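Local coordinates for proteasome chaperone 4 (Saccharomyces cerevisiae, PDB 2Z5B), which pairs with its partner Irc25 as a chaperone that assists 20S proteasome assembly by facilitating formation of the alpha-ring, at residues Y62-P67 and P114-W119. Numbering follows the deposited sequence.
Sequences YYYAIP and PCYVTW
Tyr62 lies across Thr118 and Tyr116 at one end of an antiparallel strand pair, 62-67 against 115-119, in the interior of the mixed six-stranded sheet; the segment axes come within 4.6 Å and run at 160°. With CG anti to the backbone N (chi1 -166°), the Tyr62 ring leans over the neighbouring strand: CD1 is 3.3 Å from Thr118 OG1, and OH is 3.3 Å from Tyr116 CD2. The Tyr62 and Tyr116 rings meet obliquely. Tyr62 OH is hydrogen-bonded to Ser144 OG of the partner chain YLR021W, and Leu101 of that chain packs on Tyr64 and Tyr116, so this aromatic face belongs to the heterodimer interface.

Tyr63 forms a hydrogen-bonded pair with Val117: Tyr63 N to Val117 O is 2.8 Å and the return bond, Val117 N to Tyr63 O, is 2.7 Å. On the opposite face of the sheet from the aromatic cluster, Tyr63, Val117 and Cys115 meet helix 94-111 through Arg101, Met103 and Ile107.

Tyr64, in a non-hydrogen-bonded pair with Tyr116, completes the aromatic cluster. Its CD1 sits over the centre of the Tyr116 ring, 3.4 Å above the plane, with the rings inclined at 48°; the turn of Tyr116 about chi1, which sets its CG anti to the carbonyl carbon, presents that face. Ala65 and Cys115 repeat the reciprocal backbone bonding, Ala65 N to Cys115 O and Cys115 N to Ala65 O. At the far end, beyond the last bridge, Ile66 crosses the proline ring, its CD1 reaching 3.7 Å from Pro114 CG.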
loop_
_atom_site.group_PDB
_atom_site.type_symbol
_atom_site.label_atom_id
_atom_site.label_comp_id
_atom_site.label_asym_id
_atom_site.label_seq_id
_atom_site.Cartn_x
_atom_site.Cartn_y
_atom_site.Cartn_z
ATOM N N TYR A 62 -3.063 -6.790 -5.365
ATOM C CA TYR A 62 -2.478 -5.434 -5.376
ATOM C C TYR A 62 -1.902 -5.279 -6.762
ATOM O O TYR A 62 -0.981 -6.027 -7.128
ATOM C CB TYR A 62 -1.333 -5.324 -4.360
ATOM C CG TYR A 62 -0.863 -3.916 -4.021
ATOM C CD1 TYR A 62 -1.744 -2.813 -4.062
ATOM C CD2 TYR A 62 0.448 -3.687 -3.609
ATOM C CE1 TYR A 62 -1.301 -1.540 -3.720
ATOM C CE2 TYR A 62 0.887 -2.413 -3.266
ATOM C CZ TYR A 62 0.005 -1.348 -3.303
ATOM O OH TYR A 62 0.439 -0.071 -2.975
ATOM N N TYR A 63 -2.462 -4.360 -7.540
ATOM C CA TYR A 63 -2.105 -4.219 -8.952
ATOM C C TYR A 63 -1.555 -2.834 -9.229
ATOM O O TYR A 63 -2.092 -1.867 -8.722
ATOM C CB TYR A 63 -3.331 -4.440 -9.838
ATOM C CG TYR A 63 -2.978 -5.138 -11.137
ATOM C CD1 TYR A 63 -2.513 -4.422 -12.241
ATOM C CD2 TYR A 63 -3.100 -6.511 -11.250
ATOM C CE1 TYR A 63 -2.160 -5.092 -13.433
ATOM C CE2 TYR A 63 -2.781 -7.174 -12.428
ATOM C CZ TYR A 63 -2.305 -6.461 -13.507
ATOM O OH TYR A 63 -1.986 -7.145 -14.664
ATOM N N TYR A 64 -0.510 -2.746 -10.059
ATOM C CA TYR A 64 0.112 -1.483 -10.425
ATOM C C TYR A 64 0.017 -1.216 -11.925
ATOM O O TYR A 64 0.246 -2.132 -12.715
ATOM C CB TYR A 64 1.591 -1.537 -10.025
ATOM C CG TYR A 64 2.396 -0.308 -10.392
ATOM C CD1 TYR A 64 2.157 0.909 -9.770
ATOM C CD2 TYR A 64 3.430 -0.373 -11.341
ATOM C CE1 TYR A 64 2.888 2.043 -10.089
ATOM C CE2 TYR A 64 4.171 0.781 -11.666
ATOM C CZ TYR A 64 3.899 1.969 -11.010
ATOM O OH TYR A 64 4.596 3.122 -11.307
ATOM N N ALA A 65 -0.292 0.031 -12.313
ATOM C CA ALA A 65 -0.182 0.466 -13.715
ATOM C C ALA A 65 0.361 1.885 -13.842
ATOM O O ALA A 65 0.229 2.695 -12.927
ATOM C CB ALA A 65 -1.513 0.354 -14.436
ATOM N N ILE A 66 0.965 2.177 -14.990
ATOM C CA ILE A 66 1.574 3.466 -15.253
ATOM C C ILE A 66 1.604 3.668 -16.785
ATOM O O ILE A 66 1.774 2.692 -17.527
ATOM C CB ILE A 66 3.014 3.545 -14.593
ATOM C CG1 ILE A 66 3.654 4.936 -14.774
ATOM C CG2 ILE A 66 3.929 2.417 -15.094
ATOM C CD1 ILE A 66 4.915 5.173 -13.942
ATOM N N PRO A 67 1.389 4.917 -17.260
ATOM C CA PRO A 67 1.545 5.171 -18.693
ATOM C C PRO A 67 2.981 4.862 -19.105
ATOM O O PRO A 67 3.911 5.249 -18.399
ATOM C CB PRO A 67 1.249 6.668 -18.824
ATOM C CG PRO A 67 0.457 7.026 -17.577
ATOM C CD PRO A 67 1.015 6.138 -16.519
ATOM N N PRO A 114 0.377 7.112 -12.569
ATOM C CA PRO A 114 0.481 5.748 -12.073
ATOM C C PRO A 114 -0.678 5.478 -11.098
ATOM O O PRO A 114 -1.253 6.433 -10.551
ATOM C CB PRO A 114 1.836 5.719 -11.355
ATOM C CG PRO A 114 2.537 7.025 -11.733
ATOM C CD PRO A 114 1.451 7.985 -12.054
ATOM N N CYS A 115 -1.027 4.200 -10.939
ATOM C CA CYS A 115 -2.144 3.780 -10.096
ATOM C C CYS A 115 -1.800 2.466 -9.418
ATOM O O CYS A 115 -1.283 1.549 -10.070
ATOM C CB CYS A 115 -3.427 3.570 -10.942
ATOM S SG CYS A 115 -4.929 3.223 -9.961
ATOM N N TYR A 116 -2.102 2.391 -8.123
ATOM C CA TYR A 116 -2.001 1.188 -7.339
ATOM C C TYR A 116 -3.429 0.842 -6.945
ATOM O O TYR A 116 -4.157 1.692 -6.421
ATOM C CB TYR A 116 -1.184 1.420 -6.067
ATOM C CG TYR A 116 0.277 1.730 -6.297
ATOM C CD1 TYR A 116 0.689 3.007 -6.693
ATOM C CD2 TYR A 116 1.251 0.755 -6.085
ATOM C CE1 TYR A 116 2.029 3.298 -6.887
ATOM C CE2 TYR A 116 2.600 1.045 -6.263
ATOM C CZ TYR A 116 2.967 2.315 -6.672
ATOM O OH TYR A 116 4.285 2.618 -6.875
ATOM N N VAL A 117 -3.832 -0.401 -7.187
ATOM C CA VAL A 117 -5.186 -0.817 -6.818
ATOM C C VAL A 117 -5.161 -2.042 -5.912
ATOM O O VAL A 117 -4.515 -3.034 -6.213
ATOM C CB VAL A 117 -6.046 -1.123 -8.075
ATOM C CG1 VAL A 117 -7.299 -1.873 -7.718
ATOM C CG2 VAL A 117 -6.438 0.157 -8.758
ATOM N N THR A 118 -5.877 -1.967 -4.802
ATOM C CA THR A 118 -6.103 -3.133 -3.980
ATOM C C THR A 118 -7.542 -3.586 -4.107
ATOM O O THR A 118 -8.443 -2.768 -3.938
ATOM C CB THR A 118 -5.886 -2.787 -2.483
ATOM O OG1 THR A 118 -4.510 -2.428 -2.274
ATOM C CG2 THR A 118 -6.234 -3.968 -1.613
ATOM N N TRP A 119 -7.756 -4.889 -4.325
ATOM C CA TRP A 119 -9.085 -5.453 -4.172
ATOM C C TRP A 119 -9.181 -6.098 -2.784
ATOM O O TRP A 119 -8.409 -6.990 -2.442
ATOM C CB TRP A 119 -9.518 -6.422 -5.304
ATOM C CG TRP A 119 -10.948 -6.883 -5.010
ATOM C CD1 TRP A 119 -11.307 -7.987 -4.309
ATOM C CD2 TRP A 119 -12.170 -6.181 -5.313
ATOM N NE1 TRP A 119 -12.678 -8.037 -4.176
ATOM C CE2 TRP A 119 -13.230 -6.938 -4.782
ATOM C CE3 TRP A 119 -12.466 -4.982 -5.989
ATOM C CZ2 TRP A 119 -14.577 -6.556 -4.924
ATOM C CZ3 TRP A 119 -13.798 -4.598 -6.126
ATOM C CH2 TRP A 119 -14.836 -5.377 -5.599
#